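Local atomic coordinates of N-acetylglucosamine-phosphate mutase (Aspergillus fumigatus, PDB entry 4BJU), a protein that catalyses the interconversion of N-acetylglucosamine 6-phosphate and N-acetylglucosamine 1-phosphate, a step on the route to UDP-N-acetylglucosamine. Residues A287-Y292 against N382-I387; G306-T311 against K447-T452; A30-K35 against N76-V81. All blocks are in the same frame, centred on the assembly; numbering follows the deposited sequence.

Overall arrangement
Contact 1 lies nearest the middle of the chain and contains one of the ligands of the magnesium ion. It touches contact 2: CD1 of Ile309 packs on O of Ile290 at 3.8 Å, and CZ3 of Trp449 on CB of Tyr292 at 3.9 Å; their centres are 14 Å apart. Contact 3 belongs to another sheet, its centre about 19 Å from that of contact 1, with nearest atoms about 7 Å apart. What is probably the active site, as in relatives, joins them, because Arg289 of contact 1 and Arg33 of contact 3 both hydrogen-bond the phosphate of phosphoserine 69. Contacts 2 and 3 stand on opposite sides of the chain's centre, centres about 32 Å apart.

Contact 1 (A287-Y292 against N382-I387); sequences ADRILY and NGHGTI. Unlike the reference sequence in segment 287-292: Leu291 (reference Val). With MG (magnesium ion), chain C.
A chi1 of -168° turns the imidazole of His384 so that its ND1 edge meets the backbone of Asp288, while a bend at chi3 of Arg289 (57°) swings the guanidinium across Asn382. His384 ND1 gives its hydrogen to Asp288 O at 2.8 Å, from above the carbonyl plane. Arg289 NE reaches Asn382 O at 3.2 Å in a nearly straight bond (168°), the oxygen lying in the guanidinium plane. Arginine suits this place because its several N-H groups serve different partners: NH1 bonds phosphoserine 69 and NH2 makes a salt bridge with Asp260. Ile290 N donates to Gly383 O at 3.1 Å; Gly383 has a positive phi, which glycine readily adopts, and with no side chain its backbone can lie close to Ile290. Asn382 OD1 accepts from His384 N at 2.9 Å, forming an Asx turn that shapes the loop. The short Asp288 side chain sets OD1 1.9 Å from the magnesium ion, beside Asp284 and Asp286. Through Asn382 O, Gly383 O and His384 ND1, domain III thus bonds to domain II at and just after its DGDADR sequence, the metal-binding loop of the phosphohexomutase family.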
loop_
_atom_site.group_PDB
_atom_site.type_symbol
_atom_site.label_atom_id
_atom_site.label_comp_id
_atom_site.label_asym_id
_atom_site.label_seq_id
_atom_site.Cartn_x
_atom_site.Cartn_y
_atom_site.Cartn_z
ATOM N N ALA A 287 -2.621 -3.451 -8.235
ATOM C CA ALA A 287 -1.171 -3.554 -8.356
ATOM C C ALA A 287 -0.371 -2.603 -7.460
ATOM O O ALA A 287 0.633 -2.043 -7.895
ATOM C CB ALA A 287 -0.738 -3.447 -9.823
ATOM N N ASP A 288 -0.794 -2.462 -6.199
ATOM C CA ASP A 288 0.020 -1.744 -5.197
ATOM C C ASP A 288 0.569 -2.689 -4.133
ATOM O O ASP A 288 1.211 -2.252 -3.186
ATOM C CB ASP A 288 -0.767 -0.582 -4.559
ATOM C CG ASP A 288 -1.954 -1.045 -3.754
ATOM O OD1 ASP A 288 -2.435 -2.196 -3.946
ATOM O OD2 ASP A 288 -2.410 -0.253 -2.911
ATOM N N ARG A 289 0.308 -3.987 -4.312
ATOM C CA ARG A 289 0.832 -5.027 -3.439
ATOM C C ARG A 289 1.469 -6.163 -4.249
ATOM O O ARG A 289 0.991 -6.533 -5.307
ATOM C CB ARG A 289 -0.294 -5.593 -2.530
ATOM C CG ARG A 289 -0.882 -4.615 -1.510
ATOM C CD ARG A 289 -2.257 -5.059 -1.009
ATOM N NE ARG A 289 -2.180 -6.391 -0.420
ATOM C CZ ARG A 289 -3.209 -7.176 -0.090
ATOM N NH1 ARG A 289 -4.473 -6.806 -0.277
ATOM N NH2 ARG A 289 -2.953 -8.355 0.456
ATOM N N ILE A 290 2.519 -6.764 -3.713
ATOM C CA ILE A 290 3.131 -7.927 -4.349
ATOM C C ILE A 290 3.726 -8.866 -3.307
ATOM O O ILE A 290 4.300 -8.422 -2.305
ATOM C CB ILE A 290 4.264 -7.506 -5.337
ATOM C CG1 ILE A 290 4.931 -8.700 -6.010
ATOM C CG2 ILE A 290 5.348 -6.694 -4.640
ATOM C CD1 ILE A 290 5.765 -8.307 -7.211
ATOM N N LEU A 291 3.634 -10.167 -3.577
ATOM C CA LEU A 291 4.581 -11.096 -2.983
ATOM C C LEU A 291 5.117 -12.201 -3.855
ATOM O O LEU A 291 4.525 -12.565 -4.885
ATOM C CB LEU A 291 4.025 -11.692 -1.733
ATOM C CG LEU A 291 2.544 -11.659 -1.838
ATOM C CD1 LEU A 291 2.052 -13.058 -2.154
ATOM C CD2 LEU A 291 2.115 -11.094 -0.493
ATOM N N TYR A 292 6.250 -12.729 -3.397
ATOM C CA TYR A 292 6.951 -13.796 -4.065
ATOM C C TYR A 292 6.633 -15.142 -3.398
ATOM O O TYR A 292 6.196 -15.177 -2.250
ATOM C CB TYR A 292 8.450 -13.504 -4.066
ATOM C CG TYR A 292 8.899 -12.613 -5.223
ATOM C CD1 TYR A 292 8.493 -11.267 -5.323
ATOM C CD2 TYR A 292 9.745 -13.115 -6.211
ATOM C CE1 TYR A 292 8.910 -10.475 -6.386
ATOM C CE2 TYR A 292 10.170 -12.336 -7.273
ATOM C CZ TYR A 292 9.749 -11.027 -7.363
ATOM O OH TYR A 292 10.193 -10.285 -8.441
ATOM N N ASN A 382 1.608 -8.024 3.944
ATOM C CA ASN A 382 0.681 -8.115 2.795
ATOM C C ASN A 382 1.229 -7.715 1.402
ATOM O O ASN A 382 0.519 -7.849 0.396
ATOM C CB ASN A 382 -0.654 -7.389 3.094
ATOM C CG ASN A 382 -0.525 -5.863 3.094
ATOM O OD1 ASN A 382 0.430 -5.295 2.557
ATOM N ND2 ASN A 382 -1.497 -5.194 3.699
ATOM N N GLY A 383 2.466 -7.204 1.351
ATOM C CA GLY A 383 3.099 -6.833 0.081
ATOM C C GLY A 383 3.032 -5.355 -0.291
ATOM O O GLY A 383 3.462 -4.970 -1.384
ATOM N N HIS A 384 2.491 -4.521 0.597
ATOM C CA HIS A 384 2.524 -3.082 0.370
ATOM C C HIS A 384 3.758 -2.451 1.003
ATOM O O HIS A 384 3.998 -2.612 2.191
ATOM C CB HIS A 384 1.257 -2.377 0.861
ATOM C CG HIS A 384 1.142 -0.958 0.375
ATOM N ND1 HIS A 384 0.855 -0.639 -0.935
ATOM C CD2 HIS A 384 1.303 0.224 1.020
ATOM C CE1 HIS A 384 0.824 0.676 -1.073
ATOM N NE2 HIS A 384 1.096 1.223 0.099
ATOM N N GLY A 385 4.533 -1.727 0.196
ATOM C CA GLY A 385 5.682 -1.004 0.706
ATOM C C GLY A 385 6.534 -0.319 -0.331
ATOM O O GLY A 385 6.348 -0.513 -1.532
ATOM N N THR A 386 7.493 0.473 0.147
ATOM C CA THR A 386 8.431 1.187 -0.719
ATOM C C THR A 386 9.679 1.603 0.076
ATOM O O THR A 386 9.834 1.226 1.241
ATOM C CB THR A 386 7.766 2.423 -1.379
ATOM O OG1 THR A 386 8.594 2.915 -2.433
ATOM C CG2 THR A 386 7.550 3.517 -0.387
ATOM N N ILE A 387 10.579 2.348 -0.572
ATOM C CA ILE A 387 11.737 2.917 0.103
ATOM C C ILE A 387 11.695 4.428 -0.107
ATOM O O ILE A 387 11.560 4.896 -1.231
ATOM C CB ILE A 387 13.073 2.299 -0.375
ATOM C CG1 ILE A 387 13.086 0.780 -0.141
ATOM C CG2 ILE A 387 14.257 2.874 0.372
ATOM C CD1 ILE A 387 12.977 -0.028 -1.404
HETATM MG MG MG C . -4.198 -2.692 -3.672
#

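Contact 2 (G306-T311 against K447-T452); sequences GDRIAT and KEWLAT
Arg308 and Ile309, in the first turn of helix 306-323, meet Trp449 and Leu450 of the short helix 446-450. Helix 306-323 belongs to the alpha/beta domain III of the phosphohexomutase fold, and the contact is a plain helix-to-helix packing in which the indole of Trp449 lies between the two helices; the closest CA atoms, those of Arg308 and Leu450, are 7.8 Å apart.

A hydrogen bond between the segments runs from Trp449 NE1 to Arg308 O, 3.1 Å long. The oxygen lies in the plane of the indole, but the donor sits well above the carbonyl plane, so the tryptophan approaches the helix from its flank. A chi1 of 176° directs the ring away from the backbone N of Trp449, and its N-H edge meets Arg308 O.

Apolar packing uses the same indole. Its benzo edge meets Ile309, with CH2 3.9 Å from CG1, and CZ2 is 4.0 Å from Arg308 CB. Tryptophan suits the site by joining a wide hydrocarbon surface to a single polar N-H; beyond the two segments it also packs on Val435 and Leu439 of helix 428-442 and on Leu304.

Charge and polarity gather at the end of Arg308, whose bent chain carries the guanidinium to the backbone around Leu450 and Tyr453. There NH2 hydrogen-bonds the carbonyl of Tyr453, whose ring also receives a cation-pi contact, and Asp455 adds a long, weak ion pair. NH2 is also 2.9 Å from Leu450 O. The branched apolar side chain of Leu450 offers a methyl to the flat cation: Leu450 CD2 rests over one face of the guanidinium, 3.5 Å from NH1.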
loop_
_atom_site.group_PDB
_atom_site.type_symbol
_atom_site.label_atom_id
_atom_site.label_comp_id
_atom_site.label_asym_id
_atom_site.label_seq_id
_atom_site.Cartn_x
_atom_site.Cartn_y
_atom_site.Cartn_z
ATOM N N GLY A 306 5.807 -9.551 2.285
ATOM C CA GLY A 306 6.306 -8.183 2.426
ATOM C C GLY A 306 7.523 -8.034 3.327
ATOM O O GLY A 306 8.457 -7.311 3.002
ATOM N N ASP A 307 7.520 -8.716 4.461
ATOM C CA ASP A 307 8.651 -8.646 5.381
ATOM C C ASP A 307 9.931 -9.247 4.772
ATOM O O ASP A 307 11.005 -8.640 4.844
ATOM C CB ASP A 307 8.294 -9.295 6.716
ATOM C CG ASP A 307 7.245 -8.502 7.486
ATOM O OD1 ASP A 307 7.290 -7.247 7.464
ATOM O OD2 ASP A 307 6.386 -9.133 8.131
ATOM N N ARG A 308 9.798 -10.429 4.170
ATOM C CA ARG A 308 10.829 -11.008 3.305
ATOM C C ARG A 308 11.426 -10.007 2.294
ATOM O O ARG A 308 12.648 -9.882 2.190
ATOM C CB ARG A 308 10.230 -12.191 2.556
ATOM C CG ARG A 308 10.636 -13.574 3.022
ATOM C CD ARG A 308 10.836 -13.719 4.512
ATOM N NE ARG A 308 12.157 -14.286 4.728
ATOM C CZ ARG A 308 12.409 -15.467 5.281
ATOM N NH1 ARG A 308 11.422 -16.231 5.722
ATOM N NH2 ARG A 308 13.666 -15.866 5.417
ATOM N N ILE A 309 10.564 -9.308 1.552
ATOM C CA ILE A 309 11.003 -8.258 0.613
ATOM C C ILE A 309 11.689 -7.066 1.328
ATOM O O ILE A 309 12.701 -6.519 0.839
ATOM C CB ILE A 309 9.836 -7.766 -0.286
ATOM C CG1 ILE A 309 9.153 -8.954 -0.981
ATOM C CG2 ILE A 309 10.330 -6.723 -1.302
ATOM C CD1 ILE A 309 8.087 -8.610 -1.994
ATOM N N ALA A 310 11.161 -6.693 2.494
ATOM C CA ALA A 310 11.722 -5.608 3.298
ATOM C C ALA A 310 13.176 -5.897 3.712
ATOM O O ALA A 310 14.040 -5.044 3.549
ATOM C CB ALA A 310 10.861 -5.360 4.537
ATOM N N THR A 311 13.431 -7.090 4.256
ATOM C CA THR A 311 14.781 -7.493 4.668
ATOM C C THR A 311 15.669 -7.728 3.452
ATOM O O THR A 311 16.877 -7.570 3.520
ATOM C CB THR A 311 14.763 -8.799 5.487
ATOM O OG1 THR A 311 14.022 -9.797 4.768
ATOM C CG2 THR A 311 14.135 -8.563 6.847
ATOM N N LYS A 447 15.445 -19.929 -3.137
ATOM C CA LYS A 447 15.761 -20.738 -1.954
ATOM C C LYS A 447 16.871 -20.148 -1.060
ATOM O O LYS A 447 16.786 -20.252 0.162
ATOM C CB LYS A 447 15.941 -22.237 -2.269
ATOM C CG LYS A 447 17.106 -22.619 -3.168
ATOM C CD LYS A 447 17.318 -24.132 -3.131
ATOM C CE LYS A 447 17.893 -24.671 -4.439
ATOM N NZ LYS A 447 18.226 -26.135 -4.388
ATOM N N GLU A 448 17.867 -19.497 -1.664
ATOM C CA GLU A 448 18.882 -18.777 -0.888
ATOM C C GLU A 448 18.308 -17.569 -0.130
ATOM O O GLU A 448 18.713 -17.304 1.001
ATOM C CB GLU A 448 20.069 -18.368 -1.758
ATOM C CG GLU A 448 20.935 -19.532 -2.213
ATOM C CD GLU A 448 21.849 -19.181 -3.378
ATOM O OE1 GLU A 448 21.346 -18.986 -4.508
ATOM O OE2 GLU A 448 23.076 -19.109 -3.164
ATOM N N TRP A 449 17.367 -16.855 -0.753
ATOM C CA TRP A 449 16.631 -15.754 -0.105
ATOM C C TRP A 449 15.799 -16.214 1.100
ATOM O O TRP A 449 15.854 -15.601 2.159
ATOM C CB TRP A 449 15.758 -15.020 -1.140
ATOM C CG TRP A 449 14.850 -13.898 -0.632
ATOM C CD1 TRP A 449 14.915 -13.239 0.579
ATOM C CD2 TRP A 449 13.768 -13.287 -1.358
ATOM N NE1 TRP A 449 13.925 -12.276 0.643
ATOM C CE2 TRP A 449 13.215 -12.284 -0.530
ATOM C CE3 TRP A 449 13.210 -13.497 -2.630
ATOM C CZ2 TRP A 449 12.136 -11.498 -0.930
ATOM C CZ3 TRP A 449 12.130 -12.714 -3.026
ATOM C CH2 TRP A 449 11.610 -11.720 -2.183
ATOM N N LEU A 450 15.024 -17.281 0.932
ATOM C CA LEU A 450 14.285 -17.896 2.049
ATOM C C LEU A 450 15.217 -18.377 3.157
ATOM O O LEU A 450 14.886 -18.273 4.335
ATOM C CB LEU A 450 13.440 -19.077 1.548
ATOM C CG LEU A 450 12.196 -19.625 2.293
ATOM C CD1 LEU A 450 12.503 -20.863 3.111
ATOM C CD2 LEU A 450 11.427 -18.591 3.116
ATOM N N ALA A 451 16.376 -18.909 2.782
ATOM C CA ALA A 451 17.326 -19.440 3.772
ATOM C C ALA A 451 17.964 -18.357 4.654
ATOM O O ALA A 451 18.565 -18.689 5.675
ATOM C CB ALA A 451 18.407 -20.281 3.100
ATOM N N THR A 452 17.797 -17.087 4.265
ATOM C CA THR A 452 18.422 -15.930 4.927
ATOM C C THR A 452 18.186 -15.856 6.454
ATOM O O THR A 452 19.068 -15.472 7.205
ATOM C CB THR A 452 18.058 -14.597 4.218
ATOM O OG1 THR A 452 18.707 -13.508 4.879
ATOM C CG2 THR A 452 16.553 -14.338 4.238
#

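Contact 3 (A30-K35 against N76-V81); sequences AGFRMK and NGVKLV
The segments 30-35 and 76-81 run antiparallel, their end-to-end directions 150° apart. Phe32 and Val78 form a hydrogen-bonded pair, Phe32 N to Val78 O at 3.1 Å and Val78 N to Phe32 O at 3.0 Å. The non-hydrogen-bonded pair of Arg33 and Gly77 follows, its CA atoms only 4.2 Å apart, a closeness that suits Gly77, which has no side chain. Next comes the hydrogen-bonded pair Met34 and Asn76, where Asn76 N reaches Met34 O at 3.1 Å but the return bond from Met34 N is weak. Gly31 takes a positive phi, natural for glycine, and its CA makes a CA-H...O contact of 3.5 Å with Val78 O.

Strand 32-33 is an edge strand of the mixed five-stranded sheet, the central sheet of the alpha/beta/alpha domain I of the phosphohexomutase fold, and strand 75-81 lies next to it.

Phe32 and Val78 point to the same face of the sheet, side by side, with CB of Phe32 4.0 Å from CG1 of Val78, which sits at the ring's edge. Bulky apolar groups fit here because helix 40-56 packs on this face, Val42 against Phe32; Tyr27 meets the Phe32 ring edge-to-face. On the other face, Arg33 bends at chi3 (-77°) to bring NH1 to the phosphate of phosphoserine 69, which it hydrogen-bonds, a use for which a long cation is well suited. Lys79 runs alongside Ala30, its CD 3.4 Å from Ala30 CA; the chain is straight as far as CE, then bent at chi4 (69°), which turns NZ to a weak hydrogen bond with Tyr27 OH. Asn76 folds OD1 back to accept from Gly77 N at 2.8 Å, while ND2 bonds Ser137.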
loop_
_atom_site.group_PDB
_atom_site.type_symbol
_atom_site.label_atom_id
_atom_site.label_comp_id
_atom_site.label_asym_id
_atom_site.label_seq_id
_atom_site.Cartn_x
_atom_site.Cartn_y
_atom_site.Cartn_z
ATOM N N ALA A 30 -7.660 4.318 2.343
ATOM C CA ALA A 30 -8.010 4.013 0.945
ATOM C C ALA A 30 -9.388 4.553 0.493
ATOM O O ALA A 30 -9.788 4.367 -0.662
ATOM C CB ALA A 30 -7.878 2.518 0.664
ATOM N N GLY A 31 -10.103 5.220 1.401
ATOM C CA GLY A 31 -11.290 5.995 1.032
ATOM C C GLY A 31 -12.617 5.323 1.294
ATOM O O GLY A 31 -12.784 4.670 2.317
ATOM N N PHE A 32 -13.563 5.506 0.372
ATOM C CA PHE A 32 -14.821 4.762 0.397
ATOM C C PHE A 32 -14.694 3.477 -0.407
ATOM O O PHE A 32 -14.156 3.478 -1.510
ATOM C CB PHE A 32 -15.971 5.593 -0.159
ATOM C CG PHE A 32 -16.261 6.827 0.634
ATOM C CD1 PHE A 32 -16.837 6.739 1.903
ATOM C CD2 PHE A 32 -15.968 8.089 0.114
ATOM C CE1 PHE A 32 -17.109 7.881 2.634
ATOM C CE2 PHE A 32 -16.241 9.231 0.844
ATOM C CZ PHE A 32 -16.808 9.126 2.100
ATOM N N ARG A 33 -15.211 2.395 0.163
ATOM C CA ARG A 33 -15.079 1.056 -0.399
ATOM C C ARG A 33 -16.203 0.155 0.118
ATOM O O ARG A 33 -16.341 -0.039 1.317
ATOM C CB ARG A 33 -13.721 0.461 -0.023
ATOM C CG ARG A 33 -13.319 -0.735 -0.880
ATOM C CD ARG A 33 -11.914 -1.190 -0.557
ATOM N NE ARG A 33 -10.918 -0.309 -1.156
ATOM C CZ ARG A 33 -9.604 -0.500 -1.088
ATOM N NH1 ARG A 33 -9.102 -1.551 -0.443
ATOM N NH2 ARG A 33 -8.789 0.367 -1.666
ATOM N N MET A 34 -16.986 -0.397 -0.811
ATOM C CA MET A 34 -18.234 -1.127 -0.512
ATOM C C MET A 34 -18.823 -1.707 -1.809
ATOM O O MET A 34 -18.244 -1.551 -2.889
ATOM C CB MET A 34 -19.258 -0.170 0.108
ATOM C CG MET A 34 -19.711 0.877 -0.896
ATOM S SD MET A 34 -20.445 2.384 -0.254
ATOM C CE MET A 34 -18.987 3.225 0.385
ATOM N N LYS A 35 -19.984 -2.347 -1.707
ATOM C CA LYS A 35 -20.698 -2.817 -2.885
ATOM C C LYS A 35 -20.951 -1.673 -3.855
ATOM O O LYS A 35 -21.420 -0.608 -3.459
ATOM C CB LYS A 35 -22.014 -3.500 -2.505
ATOM C CG LYS A 35 -22.097 -4.962 -2.916
ATOM C CD LYS A 35 -23.441 -5.571 -2.544
ATOM C CE LYS A 35 -23.408 -7.085 -2.710
ATOM N NZ LYS A 35 -24.623 -7.759 -2.175
ATOM N N ASN A 76 -16.528 -1.668 -5.522
ATOM C CA ASN A 76 -15.600 -0.703 -6.049
ATOM C C ASN A 76 -15.228 0.272 -4.947
ATOM O O ASN A 76 -15.585 0.078 -3.778
ATOM C CB ASN A 76 -16.187 0.011 -7.264
ATOM C CG ASN A 76 -15.136 0.355 -8.286
ATOM O OD1 ASN A 76 -13.994 0.602 -7.934
ATOM N ND2 ASN A 76 -15.519 0.361 -9.563
ATOM N N GLY A 77 -14.492 1.307 -5.309
ATOM C CA GLY A 77 -14.033 2.262 -4.326
ATOM C C GLY A 77 -13.487 3.498 -4.995
ATOM O O GLY A 77 -13.387 3.555 -6.218
ATOM N N VAL A 78 -13.104 4.465 -4.174
ATOM C CA VAL A 78 -12.758 5.799 -4.637
ATOM C C VAL A 78 -11.922 6.460 -3.541
ATOM O O VAL A 78 -12.267 6.380 -2.357
ATOM C CB VAL A 78 -14.053 6.590 -5.012
ATOM C CG1 VAL A 78 -14.877 6.985 -3.782
ATOM C CG2 VAL A 78 -13.757 7.779 -5.903
ATOM N N LYS A 79 -10.782 7.032 -3.925
ATOM C CA LYS A 79 -9.920 7.731 -2.980
ATOM C C LYS A 79 -9.245 8.918 -3.640
ATOM O O LYS A 79 -8.954 8.885 -4.831
ATOM C CB LYS A 79 -8.867 6.804 -2.381
ATOM C CG LYS A 79 -7.997 7.476 -1.340
ATOM C CD LYS A 79 -6.795 6.635 -0.914
ATOM C CE LYS A 79 -6.034 7.367 0.183
ATOM N NZ LYS A 79 -6.791 7.432 1.458
ATOM N N LEU A 80 -8.997 9.966 -2.856
ATOM C CA LEU A 80 -8.297 11.148 -3.362
ATOM C C LEU A 80 -6.806 10.980 -3.184
ATOM O O LEU A 80 -6.327 10.327 -2.236
ATOM C CB LEU A 80 -8.782 12.432 -2.674
ATOM C CG LEU A 80 -10.269 12.825 -2.754
ATOM C CD1 LEU A 80 -10.556 14.048 -1.892
ATOM C CD2 LEU A 80 -10.673 13.109 -4.181
ATOM N N VAL A 81 -6.071 11.561 -4.120
ATOM C CA VAL A 81 -4.625 11.565 -4.082
ATOM C C VAL A 81 -4.182 13.027 -4.089
ATOM O O VAL A 81 -4.589 13.804 -4.956
ATOM C CB VAL A 81 -4.047 10.815 -5.299
ATOM C CG1 VAL A 81 -2.531 10.961 -5.360
ATOM C CG2 VAL A 81 -4.455 9.351 -5.238
#